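Local atomic coordinates of glucuronoarabinoxylan endo-1,4-beta-xylanase (Clostridium papyrosolvens, PDB entry 4FMV), a protein that hydrolyses internal beta-1,4-xylosidic bonds of xylan, this chain being the catalytic part of a longer family 30 (subfamily 8) enzyme with carbohydrate-binding and dockerin modules. Residues A[157-162]-A[190-195]; A[116-121]-A[166-171]; A[143-148]-A[180-185]; A[172-177]-A[227-232]. All blocks are in the same frame, centred on the assembly; numbering follows the deposited sequence.

Contact 1 of 4, residues A[157-162]-A[190-195]; sequences EMLNFM and LNDATA
The methyl of A195 is seated between L159 and M162, side chains one helical turn apart on segment 157-162. Its CB lies 3.7 Å from L159 CD1 and 4.0 Å from M162 CB, and the small side chain lets the backbones come close: the CA atoms of M162 and A195 are 4.9 Å apart. L159 reaches across because its CG stands anti to the backbone N (chi1 176°). Its CD1 also brushes D192 CB at 4.0 Å, the two side chains crossing at about a right angle. M162 bends at both chi2 and chi3, and its terminal CE comes to 3.9 Å from A195 O. Behind this apolar shell D192 is the N-cap of helix 193-198. Its OD2 uses the anti lone pair to accept the A195 N-H at 2.8 Å and a nearly straight 173°, while OD1 forms a salt bridge with K163, tying the cap back to the end of helix 155-164. M162 O adds a further link by accepting from N198 ND2. Helix 155-164 thus has the start of helix 193-198 on one flank and meets helix 183-190 through M158, L159 and M162, while M158 and M162 also rest on strand 172-178.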
loop_
_atom_site.group_PDB
_atom_site.type_symbol
_atom_site.label_atom_id
_atom_site.label_comp_id
_atom_site.label_asym_id
_atom_site.label_seq_id
_atom_site.Cartn_x
_atom_site.Cartn_y
_atom_site.Cartn_z
ATOM N N GLU A 157 -13.970 -2.833 -20.440
ATOM C CA GLU A 157 -12.895 -2.053 -21.052
ATOM C C GLU A 157 -11.534 -2.414 -20.465
ATOM O O GLU A 157 -10.573 -2.622 -21.204
ATOM C CB GLU A 157 -13.175 -0.557 -20.905
ATOM C CG GLU A 157 -14.061 -0.061 -22.040
ATOM C CD GLU A 157 -14.857 1.170 -21.693
ATOM O OE1 GLU A 157 -14.719 1.669 -20.548
ATOM O OE2 GLU A 157 -15.644 1.616 -22.557
ATOM N N MET A 158 -11.462 -2.452 -19.136
ATOM C CA MET A 158 -10.255 -2.872 -18.421
ATOM C C MET A 158 -9.823 -4.278 -18.851
ATOM O O MET A 158 -8.634 -4.516 -19.085
ATOM C CB MET A 158 -10.498 -2.842 -16.915
ATOM C CG MET A 158 -9.335 -3.397 -16.070
ATOM S SD MET A 158 -7.839 -2.393 -16.109
ATOM C CE MET A 158 -8.473 -0.783 -15.646
ATOM N N LEU A 159 -10.783 -5.202 -18.957
ATOM C CA LEU A 159 -10.500 -6.556 -19.454
ATOM C C LEU A 159 -9.874 -6.521 -20.851
ATOM O O LEU A 159 -8.859 -7.178 -21.100
ATOM C CB LEU A 159 -11.766 -7.448 -19.465
ATOM C CG LEU A 159 -11.599 -8.859 -20.065
ATOM C CD1 LEU A 159 -10.508 -9.655 -19.361
ATOM C CD2 LEU A 159 -12.908 -9.651 -20.094
ATOM N N ASN A 160 -10.468 -5.745 -21.757
ATOM C CA ASN A 160 -9.973 -5.691 -23.134
ATOM C C ASN A 160 -8.493 -5.260 -23.186
ATOM O O ASN A 160 -7.679 -5.849 -23.902
ATOM C CB ASN A 160 -10.817 -4.735 -23.973
ATOM C CG ASN A 160 -12.213 -5.251 -24.220
ATOM O OD1 ASN A 160 -12.474 -6.450 -24.100
ATOM N ND2 ASN A 160 -13.123 -4.347 -24.586
ATOM N N PHE A 161 -8.154 -4.235 -22.408
ATOM C CA PHE A 161 -6.785 -3.737 -22.366
ATOM C C PHE A 161 -5.845 -4.780 -21.758
ATOM O O PHE A 161 -4.734 -5.046 -22.273
ATOM C CB PHE A 161 -6.715 -2.438 -21.556
ATOM C CG PHE A 161 -5.369 -1.782 -21.609
ATOM C CD1 PHE A 161 -5.063 -0.890 -22.613
ATOM C CD2 PHE A 161 -4.401 -2.093 -20.677
ATOM C CE1 PHE A 161 -3.810 -0.305 -22.675
ATOM C CE2 PHE A 161 -3.169 -1.514 -20.732
ATOM C CZ PHE A 161 -2.874 -0.622 -21.741
ATOM N N MET A 162 -6.277 -5.353 -20.643
ATOM C CA MET A 162 -5.525 -6.426 -19.994
ATOM C C MET A 162 -5.263 -7.636 -20.903
ATOM O O MET A 162 -4.174 -8.209 -20.850
ATOM C CB MET A 162 -6.192 -6.863 -18.687
ATOM C CG MET A 162 -6.108 -5.829 -17.540
ATOM S SD MET A 162 -4.431 -5.313 -17.056
ATOM C CE MET A 162 -3.798 -6.825 -16.301
ATOM N N LEU A 190 -9.321 -11.870 -13.355
ATOM C CA LEU A 190 -8.993 -13.137 -12.699
ATOM C C LEU A 190 -9.591 -14.347 -13.433
ATOM O O LEU A 190 -8.992 -15.428 -13.438
ATOM C CB LEU A 190 -9.422 -13.112 -11.215
ATOM C CG LEU A 190 -8.811 -11.957 -10.404
ATOM C CD1 LEU A 190 -9.301 -11.950 -8.945
ATOM C CD2 LEU A 190 -7.293 -12.039 -10.458
ATOM N N ASN A 191 -10.748 -14.166 -14.069
ATOM C CA ASN A 191 -11.415 -15.286 -14.758
ATOM C C ASN A 191 -10.960 -15.484 -16.197
ATOM O O ASN A 191 -11.453 -16.374 -16.905
ATOM C CB ASN A 191 -12.932 -15.106 -14.762
ATOM C CG ASN A 191 -13.532 -15.248 -13.394
ATOM O OD1 ASN A 191 -13.109 -16.102 -12.601
ATOM N ND2 ASN A 191 -14.522 -14.402 -13.095
ATOM N N ASP A 192 -10.051 -14.633 -16.656
ATOM C CA ASP A 192 -9.552 -14.793 -18.009
ATOM C C ASP A 192 -8.097 -15.163 -17.902
ATOM O O ASP A 192 -7.316 -14.445 -17.275
ATOM C CB ASP A 192 -9.726 -13.516 -18.833
ATOM C CG ASP A 192 -9.244 -13.681 -20.276
ATOM O OD1 ASP A 192 -10.044 -14.108 -21.124
ATOM O OD2 ASP A 192 -8.061 -13.390 -20.562
ATOM N N ALA A 193 -7.737 -16.278 -18.515
ATOM C CA ALA A 193 -6.371 -16.792 -18.439
ATOM C C ALA A 193 -5.315 -15.820 -18.990
ATOM O O ALA A 193 -4.235 -15.661 -18.406
ATOM C CB ALA A 193 -6.278 -18.173 -19.134
ATOM N N THR A 194 -5.626 -15.179 -20.110
ATOM C CA THR A 194 -4.715 -14.213 -20.721
ATOM C C THR A 194 -4.577 -12.949 -19.880
ATOM O O THR A 194 -3.467 -12.498 -19.587
ATOM C CB THR A 194 -5.162 -13.836 -22.166
ATOM O OG1 THR A 194 -5.248 -15.017 -22.971
ATOM C CG2 THR A 194 -4.170 -12.897 -22.800
ATOM N N ALA A 195 -5.700 -12.356 -19.496
ATOM C CA ALA A 195 -5.674 -11.176 -18.632
ATOM C C ALA A 195 -4.917 -11.460 -17.332
ATOM O O ALA A 195 -4.093 -10.657 -16.886
ATOM C CB ALA A 195 -7.089 -10.714 -18.330
#

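Contact 2 of 4, residues A[116-121]-A[166-171]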
loop_
_atom_site.group_PDB
_atom_site.type_symbol
_atom_site.label_atom_id
_atom_site.label_comp_id
_atom_site.label_asym_id
_atom_site.label_seq_id
_atom_site.Cartn_x
_atom_site.Cartn_y
_atom_site.Cartn_z
ATOM N N GLU A 116 -1.601 3.122 -28.407
ATOM C CA GLU A 116 -0.836 4.309 -28.055
ATOM C C GLU A 116 -0.691 4.432 -26.534
ATOM O O GLU A 116 0.377 4.808 -26.016
ATOM C CB GLU A 116 -1.466 5.575 -28.660
ATOM C CG GLU A 116 -0.465 6.755 -28.721
ATOM C CD GLU A 116 -1.066 8.034 -29.292
ATOM O OE1 GLU A 116 -1.030 9.073 -28.600
ATOM O OE2 GLU A 116 -1.560 8.007 -30.434
ATOM N N TYR A 117 -1.750 4.097 -25.810
ATOM C CA TYR A 117 -1.721 4.218 -24.354
ATOM C C TYR A 117 -0.702 3.262 -23.727
ATOM O O TYR A 117 0.004 3.631 -22.781
ATOM C CB TYR A 117 -3.112 4.012 -23.748
ATOM C CG TYR A 117 -3.177 4.251 -22.245
ATOM C CD1 TYR A 117 -2.777 5.464 -21.689
ATOM C CD2 TYR A 117 -3.661 3.269 -21.383
ATOM C CE1 TYR A 117 -2.851 5.685 -20.330
ATOM C CE2 TYR A 117 -3.730 3.484 -20.018
ATOM C CZ TYR A 117 -3.322 4.690 -19.500
ATOM O OH TYR A 117 -3.392 4.909 -18.140
ATOM N N ALA A 118 -0.608 2.047 -24.261
ATOM C CA ALA A 118 0.411 1.105 -23.813
ATOM C C ALA A 118 1.812 1.630 -24.123
ATOM O O ALA A 118 2.725 1.427 -23.340
ATOM C CB ALA A 118 0.203 -0.267 -24.452
ATOM N N GLN A 119 1.983 2.290 -25.265
ATOM C CA GLN A 119 3.281 2.918 -25.603
ATOM C C GLN A 119 3.616 4.065 -24.658
ATOM O O GLN A 119 4.765 4.273 -24.275
ATOM C CB GLN A 119 3.275 3.448 -27.039
ATOM C CG GLN A 119 3.180 2.347 -28.053
ATOM C CD GLN A 119 2.997 2.861 -29.454
ATOM O OE1 GLN A 119 2.539 3.983 -29.668
ATOM N NE2 GLN A 119 3.353 2.036 -30.430
ATOM N N TYR A 120 2.590 4.822 -24.307
ATOM C CA TYR A 120 2.714 5.889 -23.320
ATOM C C TYR A 120 3.179 5.329 -21.984
ATOM O O TYR A 120 4.159 5.802 -21.396
ATOM C CB TYR A 120 1.359 6.559 -23.179
ATOM C CG TYR A 120 1.201 7.581 -22.071
ATOM C CD1 TYR A 120 1.771 8.844 -22.176
ATOM C CD2 TYR A 120 0.424 7.301 -20.950
ATOM C CE1 TYR A 120 1.589 9.796 -21.178
ATOM C CE2 TYR A 120 0.241 8.248 -19.944
ATOM C CZ TYR A 120 0.821 9.486 -20.067
ATOM O OH TYR A 120 0.630 10.436 -19.090
ATOM N N LEU A 121 2.473 4.319 -21.484
ATOM C CA LEU A 121 2.895 3.667 -20.253
ATOM C C LEU A 121 4.332 3.144 -20.378
ATOM O O LEU A 121 5.140 3.280 -19.449
ATOM C CB LEU A 121 1.930 2.528 -19.888
ATOM C CG LEU A 121 0.531 3.014 -19.482
ATOM C CD1 LEU A 121 -0.321 1.846 -19.023
ATOM C CD2 LEU A 121 0.644 4.070 -18.370
ATOM N N ALA A 166 -1.916 -4.996 -22.366
ATOM C CA ALA A 166 -1.042 -5.036 -21.191
ATOM C C ALA A 166 0.154 -5.995 -21.286
ATOM O O ALA A 166 1.162 -5.797 -20.615
ATOM C CB ALA A 166 -1.865 -5.322 -19.951
ATOM N N GLY A 167 0.056 -7.029 -22.104
ATOM C CA GLY A 167 1.181 -7.934 -22.297
ATOM C C GLY A 167 2.398 -7.275 -22.929
ATOM O O GLY A 167 3.508 -7.791 -22.834
ATOM N N SER A 168 2.202 -6.131 -23.579
ATOM C CA SER A 168 3.299 -5.473 -24.287
ATOM C C SER A 168 4.023 -4.491 -23.357
ATOM O O SER A 168 4.977 -3.812 -23.760
ATOM C CB SER A 168 2.769 -4.748 -25.522
ATOM O OG SER A 168 2.006 -3.617 -25.142
ATOM N N ILE A 169 3.551 -4.399 -22.114
ATOM C CA ILE A 169 4.143 -3.464 -21.164
ATOM C C ILE A 169 5.421 -4.040 -20.539
ATOM O O ILE A 169 5.455 -5.172 -20.081
ATOM C CB ILE A 169 3.126 -2.966 -20.107
ATOM C CG1 ILE A 169 2.033 -2.136 -20.800
ATOM C CG2 ILE A 169 3.844 -2.126 -19.023
ATOM C CD1 ILE A 169 0.804 -1.898 -19.957
ATOM N N ASN A 170 6.448 -3.210 -20.493
ATOM C CA ASN A 170 7.836 -3.584 -20.202
ATOM C C ASN A 170 8.094 -3.629 -18.698
ATOM O O ASN A 170 9.160 -3.246 -18.246
ATOM C CB ASN A 170 8.860 -2.744 -20.960
ATOM C CG ASN A 170 8.862 -3.048 -22.441
ATOM O OD1 ASN A 170 8.753 -4.211 -22.848
ATOM N ND2 ASN A 170 8.950 -2.008 -23.259
ATOM N N CYS A 171 7.025 -3.760 -17.928
ATOM C CA CYS A 171 7.138 -3.734 -16.480
ATOM C C CYS A 171 6.047 -4.641 -15.884
ATOM O O CYS A 171 5.191 -5.150 -16.623
ATOM C CB CYS A 171 6.923 -2.260 -16.082
ATOM S SG CYS A 171 6.973 -1.824 -14.392
#
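L121 CD1 meets I169 CD1 at 4.0 Å, the two branched side chains packing at a slant, and one turn earlier in the helix A118 CB faces I169 CG1 at 4.5 Å. I169 reaches the helix through its CG1–CD1 arm, whose CG1 lies anti to the carbonyl carbon (chi1 -65°). A118 CB also touches S168 OG at 3.9 Å. That hydroxyl has its polar partner elsewhere, in N165 O. Polar links between helix and loop lie one residue beyond segment 116-121: the side-chain amide of N122 bonds the loop backbone twice, ND2 donating to S168 O and OD1 accepting from N170 N. Within the loop, I169 N bonds to A166 O at 3.1 Å and closes the 3-10 turn. F161 of helix 155-164 packs on A118, A166 and I169, and I138 of strand 137-139 lies against L121 and I169. The arrangement belongs to the outer layer of a (beta/alpha)8 barrel, where the loop leading from helix 155-164 into strand 172-178 leans on the helix 114-130 beside it.

Contact 3 of 4, residues A[143-148]-A[180-185]; sequences EPDYAQ and QFLKNM
P144 and M185 meet obliquely, the methyl CE lying 3.7 Å from CG of the proline ring and the sulfur SD 3.9 Å from that same carbon. M185 sends CG anti to its backbone N (chi1 -163°), then bends at chi2 and chi3, which brings SD and CE against CG of the ring. Next to this pair D145 points its carboxylate at the start of helix 183-190. OD2 lies 4.0 Å from L182 CD1 and 4.1 Å from M185 CB, so two apolar groups border an oxygen that is also hydrogen-bonded. The acid's polar needs are met by other partners: S178 OG bonds to OD2, F179 N donates to OD1, and a water 2.7 Å from OD2 donates to it and bridges to N184 OD1. S178 OG also takes the N-H of L182, coupling the acid to the helix start. The type I turn that presents P144 and D145 begins at E143, in the position of the acid/base glutamate of related enzymes. It follows strand 137-139 at the C-terminal ends of the barrel strands, and M185 also packs on P155 and M158 of helix 155-164 and on P176 and S178 of strand 172-178.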
loop_
_atom_site.group_PDB
_atom_site.type_symbol
_atom_site.label_atom_id
_atom_site.label_comp_id
_atom_site.label_asym_id
_atom_site.label_seq_id
_atom_site.Cartn_x
_atom_site.Cartn_y
_atom_site.Cartn_z
ATOM N N GLU A 143 -8.684 4.219 -9.997
ATOM C CA GLU A 143 -10.143 4.280 -9.786
ATOM C C GLU A 143 -10.953 4.442 -11.065
ATOM O O GLU A 143 -11.690 5.423 -11.218
ATOM C CB GLU A 143 -10.500 5.380 -8.775
ATOM C CG GLU A 143 -9.774 5.171 -7.438
ATOM C CD GLU A 143 -10.249 6.081 -6.336
ATOM O OE1 GLU A 143 -11.166 6.875 -6.574
ATOM O OE2 GLU A 143 -9.692 6.000 -5.225
ATOM N N PRO A 144 -10.830 3.468 -11.983
ATOM C CA PRO A 144 -11.572 3.499 -13.242
ATOM C C PRO A 144 -13.062 3.477 -12.972
ATOM O O PRO A 144 -13.835 3.822 -13.866
ATOM C CB PRO A 144 -11.181 2.177 -13.898
ATOM C CG PRO A 144 -10.865 1.266 -12.707
ATOM C CD PRO A 144 -10.084 2.208 -11.819
ATOM N N ASP A 145 -13.448 2.994 -11.789
ATOM C CA ASP A 145 -14.865 2.933 -11.370
ATOM C C ASP A 145 -15.346 4.065 -10.445
ATOM O O ASP A 145 -16.470 3.996 -9.961
ATOM C CB ASP A 145 -15.197 1.570 -10.756
ATOM C CG ASP A 145 -14.306 1.238 -9.568
ATOM O OD1 ASP A 145 -13.385 2.038 -9.280
ATOM O OD2 ASP A 145 -14.532 0.190 -8.924
ATOM N N TYR A 146 -14.508 5.038 -10.078
ATOM C CA TYR A 146 -15.122 6.271 -9.640
ATOM C C TYR A 146 -14.391 7.365 -10.385
ATOM O O TYR A 146 -13.653 8.138 -9.791
ATOM C CB TYR A 146 -14.689 6.313 -8.164
ATOM C CG TYR A 146 -15.418 7.225 -7.223
ATOM C CD1 TYR A 146 -16.653 6.869 -6.709
ATOM C CD2 TYR A 146 -14.847 8.425 -6.810
ATOM C CE1 TYR A 146 -17.319 7.688 -5.833
ATOM C CE2 TYR A 146 -15.516 9.266 -5.936
ATOM C CZ TYR A 146 -16.749 8.887 -5.448
ATOM O OH TYR A 146 -17.436 9.704 -4.567
ATOM N N ALA A 147 -14.851 7.603 -11.599
ATOM C CA ALA A 147 -14.145 8.442 -12.582
ATOM C C ALA A 147 -14.709 9.787 -12.954
ATOM O O ALA A 147 -14.319 10.324 -13.983
ATOM C CB ALA A 147 -13.624 7.665 -13.793
ATOM N N GLN A 148 -15.759 10.228 -12.271
ATOM C CA GLN A 148 -16.472 11.414 -12.734
ATOM C C GLN A 148 -15.498 12.565 -13.040
ATOM O O GLN A 148 -15.743 13.383 -13.928
ATOM C CB GLN A 148 -17.512 11.853 -11.707
ATOM C CG GLN A 148 -18.408 12.989 -12.223
ATOM C CD GLN A 148 -19.294 13.578 -11.137
ATOM O OE1 GLN A 148 -19.239 14.786 -10.846
ATOM N NE2 GLN A 148 -20.111 12.726 -10.526
ATOM N N GLN A 180 -13.242 1.361 -4.078
ATOM C CA GLN A 180 -13.596 0.449 -2.987
ATOM C C GLN A 180 -13.238 -1.048 -2.954
ATOM O O GLN A 180 -13.949 -1.809 -2.282
ATOM C CB GLN A 180 -14.888 0.816 -2.227
ATOM C CG GLN A 180 -16.151 0.736 -2.954
ATOM C CD GLN A 180 -17.349 1.032 -2.041
ATOM O OE1 GLN A 180 -18.258 0.220 -1.923
ATOM N NE2 GLN A 180 -17.351 2.207 -1.412
ATOM N N PHE A 181 -12.370 -1.498 -3.851
ATOM C CA PHE A 181 -12.048 -2.922 -3.968
ATOM C C PHE A 181 -13.305 -3.653 -4.457
ATOM O O PHE A 181 -13.601 -4.766 -4.032
ATOM C CB PHE A 181 -11.593 -3.478 -2.604
ATOM C CG PHE A 181 -10.828 -4.791 -2.685
ATOM C CD1 PHE A 181 -10.346 -5.260 -3.889
ATOM C CD2 PHE A 181 -10.615 -5.555 -1.542
ATOM C CE1 PHE A 181 -9.637 -6.445 -3.958
ATOM C CE2 PHE A 181 -9.901 -6.742 -1.605
ATOM C CZ PHE A 181 -9.416 -7.187 -2.815
ATOM N N LEU A 182 -14.055 -3.016 -5.341
ATOM C CA LEU A 182 -15.249 -3.659 -5.875
ATOM C C LEU A 182 -14.809 -4.797 -6.793
ATOM O O LEU A 182 -14.065 -4.586 -7.778
ATOM C CB LEU A 182 -16.129 -2.643 -6.619
ATOM C CG LEU A 182 -16.705 -1.513 -5.757
ATOM C CD1 LEU A 182 -17.620 -0.554 -6.575
ATOM C CD2 LEU A 182 -17.450 -2.067 -4.554
ATOM N N LYS A 183 -15.277 -6.003 -6.468
ATOM C CA LYS A 183 -14.797 -7.202 -7.125
ATOM C C LYS A 183 -15.256 -7.266 -8.567
ATOM O O LYS A 183 -14.678 -7.997 -9.348
ATOM C CB LYS A 183 -15.235 -8.478 -6.373
ATOM C CG LYS A 183 -14.883 -8.454 -4.872
ATOM C CD LYS A 183 -13.436 -8.002 -4.597
ATOM C CE LYS A 183 -13.095 -8.044 -3.081
ATOM N NZ LYS A 183 -13.838 -6.992 -2.287
ATOM N N ASN A 184 -16.294 -6.522 -8.928
ATOM C CA ASN A 184 -16.761 -6.599 -10.305
ATOM C C ASN A 184 -15.721 -5.992 -11.255
ATOM O O ASN A 184 -15.669 -6.311 -12.445
ATOM C CB ASN A 184 -18.168 -5.987 -10.478
ATOM C CG ASN A 184 -18.191 -4.473 -10.280
ATOM O OD1 ASN A 184 -17.279 -3.881 -9.692
ATOM N ND2 ASN A 184 -19.258 -3.844 -10.748
ATOM N N MET A 185 -14.875 -5.125 -10.712
ATOM C CA MET A 185 -13.854 -4.482 -11.505
ATOM C C MET A 185 -12.693 -5.455 -11.812
ATOM O O MET A 185 -12.080 -5.366 -12.888
ATOM C CB MET A 185 -13.360 -3.222 -10.774
ATOM C CG MET A 185 -12.597 -2.212 -11.634
ATOM S SD MET A 185 -13.586 -1.465 -12.958
ATOM C CE MET A 185 -12.422 -1.677 -14.284
HETATM O O HOH W 1 -16.615 -1.306 -9.915
#

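Contact 4 of 4, residues A[172-177]-A[227-232]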
loop_
_atom_site.group_PDB
_atom_site.type_symbol
_atom_site.label_atom_id
_atom_site.label_comp_id
_atom_site.label_asym_id
_atom_site.label_seq_id
_atom_site.Cartn_x
_atom_site.Cartn_y
_atom_site.Cartn_z
ATOM N N ARG A 172 6.029 -4.827 -14.565
ATOM C CA ARG A 172 4.879 -5.517 -13.968
ATOM C C ARG A 172 3.643 -4.627 -14.159
ATOM O O ARG A 172 3.738 -3.394 -14.110
ATOM C CB ARG A 172 5.074 -5.795 -12.475
ATOM C CG ARG A 172 6.200 -6.804 -12.105
ATOM C CD ARG A 172 6.181 -7.029 -10.577
ATOM N NE ARG A 172 7.282 -7.856 -10.082
ATOM C CZ ARG A 172 8.530 -7.418 -9.981
ATOM N NH1 ARG A 172 8.815 -6.173 -10.362
ATOM N NH2 ARG A 172 9.486 -8.215 -9.511
ATOM N N VAL A 173 2.493 -5.251 -14.372
ATOM C CA VAL A 173 1.247 -4.520 -14.561
ATOM C C VAL A 173 0.355 -4.608 -13.319
ATOM O O VAL A 173 0.109 -5.697 -12.785
ATOM C CB VAL A 173 0.472 -5.050 -15.790
ATOM C CG1 VAL A 173 -0.942 -4.440 -15.857
ATOM C CG2 VAL A 173 1.258 -4.774 -17.076
ATOM N N MET A 174 -0.131 -3.455 -12.871
ATOM C CA MET A 174 -1.053 -3.394 -11.758
ATOM C C MET A 174 -2.437 -3.046 -12.283
ATOM O O MET A 174 -2.577 -2.189 -13.140
ATOM C CB MET A 174 -0.606 -2.307 -10.773
ATOM C CG MET A 174 -1.646 -1.948 -9.718
ATOM S SD MET A 174 -1.034 -0.654 -8.572
ATOM C CE MET A 174 0.211 -1.557 -7.636
ATOM N N ALA A 175 -3.461 -3.701 -11.755
ATOM C CA ALA A 175 -4.823 -3.286 -12.041
ATOM C C ALA A 175 -5.765 -3.862 -11.001
ATOM O O ALA A 175 -5.395 -4.820 -10.319
ATOM C CB ALA A 175 -5.208 -3.843 -13.402
ATOM N N PRO A 176 -7.038 -3.452 -11.038
ATOM C CA PRO A 176 -7.738 -2.246 -11.525
ATOM C C PRO A 176 -7.670 -0.981 -10.658
ATOM O O PRO A 176 -8.150 0.039 -11.127
ATOM C CB PRO A 176 -9.172 -2.743 -11.750
ATOM C CG PRO A 176 -9.359 -3.709 -10.668
ATOM C CD PRO A 176 -8.015 -4.425 -10.508
ATOM N N GLU A 177 -7.248 -1.086 -9.392
ATOM C CA GLU A 177 -7.328 0.024 -8.437
ATOM C C GLU A 177 -8.745 0.594 -8.290
ATOM O O GLU A 177 -8.953 1.803 -8.379
ATOM C CB GLU A 177 -6.343 1.144 -8.780
ATOM C CG GLU A 177 -4.844 0.749 -8.673
ATOM C CD GLU A 177 -3.975 1.967 -8.455
ATOM O OE1 GLU A 177 -3.935 2.422 -7.298
ATOM O OE2 GLU A 177 -3.368 2.488 -9.434
ATOM N N GLU A 227 0.421 -10.677 -6.650
ATOM C CA GLU A 227 0.393 -9.955 -5.395
ATOM C C GLU A 227 -0.891 -9.136 -5.308
ATOM O O GLU A 227 -1.505 -8.812 -6.319
ATOM C CB GLU A 227 1.615 -9.047 -5.266
ATOM C CG GLU A 227 2.936 -9.788 -5.125
ATOM C CD GLU A 227 3.822 -9.195 -4.041
ATOM O OE1 GLU A 227 4.181 -8.008 -4.156
ATOM O OE2 GLU A 227 4.146 -9.920 -3.075
ATOM N N LEU A 228 -1.282 -8.815 -4.083
ATOM C CA LEU A 228 -2.482 -8.053 -3.793
ATOM C C LEU A 228 -2.102 -6.895 -2.861
ATOM O O LEU A 228 -1.652 -7.132 -1.732
ATOM C CB LEU A 228 -3.497 -8.980 -3.107
ATOM C CG LEU A 228 -4.817 -8.383 -2.591
ATOM C CD1 LEU A 228 -5.654 -7.785 -3.723
ATOM C CD2 LEU A 228 -5.657 -9.424 -1.817
ATOM N N TRP A 229 -2.266 -5.651 -3.324
ATOM C CA TRP A 229 -1.862 -4.498 -2.533
ATOM C C TRP A 229 -3.035 -3.551 -2.365
ATOM O O TRP A 229 -3.779 -3.315 -3.313
ATOM C CB TRP A 229 -0.778 -3.677 -3.231
ATOM C CG TRP A 229 0.487 -4.349 -3.602
ATOM C CD1 TRP A 229 0.838 -5.660 -3.422
ATOM C CD2 TRP A 229 1.589 -3.718 -4.251
ATOM N NE1 TRP A 229 2.105 -5.880 -3.936
ATOM C CE2 TRP A 229 2.585 -4.696 -4.440
ATOM C CE3 TRP A 229 1.833 -2.405 -4.691
ATOM C CZ2 TRP A 229 3.805 -4.407 -5.063
ATOM C CZ3 TRP A 229 3.038 -2.125 -5.307
ATOM C CH2 TRP A 229 4.011 -3.112 -5.478
ATOM N N MET A 230 -3.149 -2.953 -1.186
ATOM C CA MET A 230 -4.070 -1.845 -1.018
ATOM C C MET A 230 -3.213 -0.617 -1.344
ATOM O O MET A 230 -2.279 -0.284 -0.611
ATOM C CB MET A 230 -4.493 -1.792 0.442
ATOM C CG MET A 230 -5.756 -1.021 0.717
ATOM S SD MET A 230 -5.680 0.708 0.258
ATOM C CE MET A 230 -4.359 1.326 1.332
ATOM N N THR A 231 -3.495 0.009 -2.484
ATOM C CA THR A 231 -2.625 1.062 -3.022
ATOM C C THR A 231 -2.954 2.527 -2.716
ATOM O O THR A 231 -2.178 3.415 -3.074
ATOM C CB THR A 231 -2.516 0.907 -4.558
ATOM O OG1 THR A 231 -3.817 1.046 -5.147
ATOM C CG2 THR A 231 -1.951 -0.447 -4.906
ATOM N N GLU A 232 -4.136 2.812 -2.189
ATOM C CA GLU A 232 -4.422 4.168 -1.707
ATOM C C GLU A 232 -5.453 4.201 -0.593
ATOM O O GLU A 232 -6.553 3.650 -0.748
ATOM C CB GLU A 232 -4.909 5.030 -2.868
ATOM C CG GLU A 232 -4.892 6.549 -2.583
ATOM C CD GLU A 232 -5.779 7.292 -3.538
ATOM O OE1 GLU A 232 -5.572 7.162 -4.755
ATOM O OE2 GLU A 232 -6.705 7.977 -3.081
#
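M174 and E177 make the contact from segment 172-177, one with hydrocarbon and sulfur, the other with a carboxylate. M174 runs extended into the barrel interior, turning only at chi3 (-70°). Its CE comes obliquely against the W229 indole, 3.5 Å from CE3, and tip to tip with T231, 3.7 Å from CG2. The indole is fixed at its other end: W229 NE1 donates to E227 OE1 at 3.0 Å, with the oxygen in the ring plane but the donor above the carboxylate plane, and R17 forms a salt bridge with the same OE1. These are the fifth and seventh strands of the (beta/alpha)8 barrel; their segments run 58° apart and 9.0 Å at closest, with strand 201-205 between them, so side chains must span the interior. A cis peptide before P176 turns the chain, and E177 follows with positive phi. T231 OG1 donates to E177 OE1 at 2.6 Å, on the anti side and 30° out of the carboxylate plane. R47 NH2 and H205 NE2 also bind OE1, while S86 OG and S139 OG bond to OE2, five partners that would hold the carboxylate's rotation. E177 in turn holds R47, whose NH1 bridges to E232 OE1, and H205, whose ND1 bonds E143 OE2; E232 and E143 are probably the catalytic pair, as in related enzymes.

Contacts 1 and 2 lie in the outer layer of the barrel and are joined where helix 155-164 runs on into segment 166-171: F161 O lies 2.8 Å from A166 N, probably hydrogen-bonded. Contact 1 reaches contact 3 through M158 CB and M185 CE, 3.5 Å apart, and contact 4 through M162 CE and V173 CG1 at 3.7 Å. Contacts 3 and 4 meet near the C-terminal ends of the strands, where E143 OE2 lies 4.2 Å from E232 OE2. In clan GH-A barrels the catalytic glutamates lie at the ends of strands four and seven; these are probably that pair. Contact 2 touches contact 4 through A166 O and V173 CG2, 3.7 Å apart, but its centre is about 21 Å from that of contact 3.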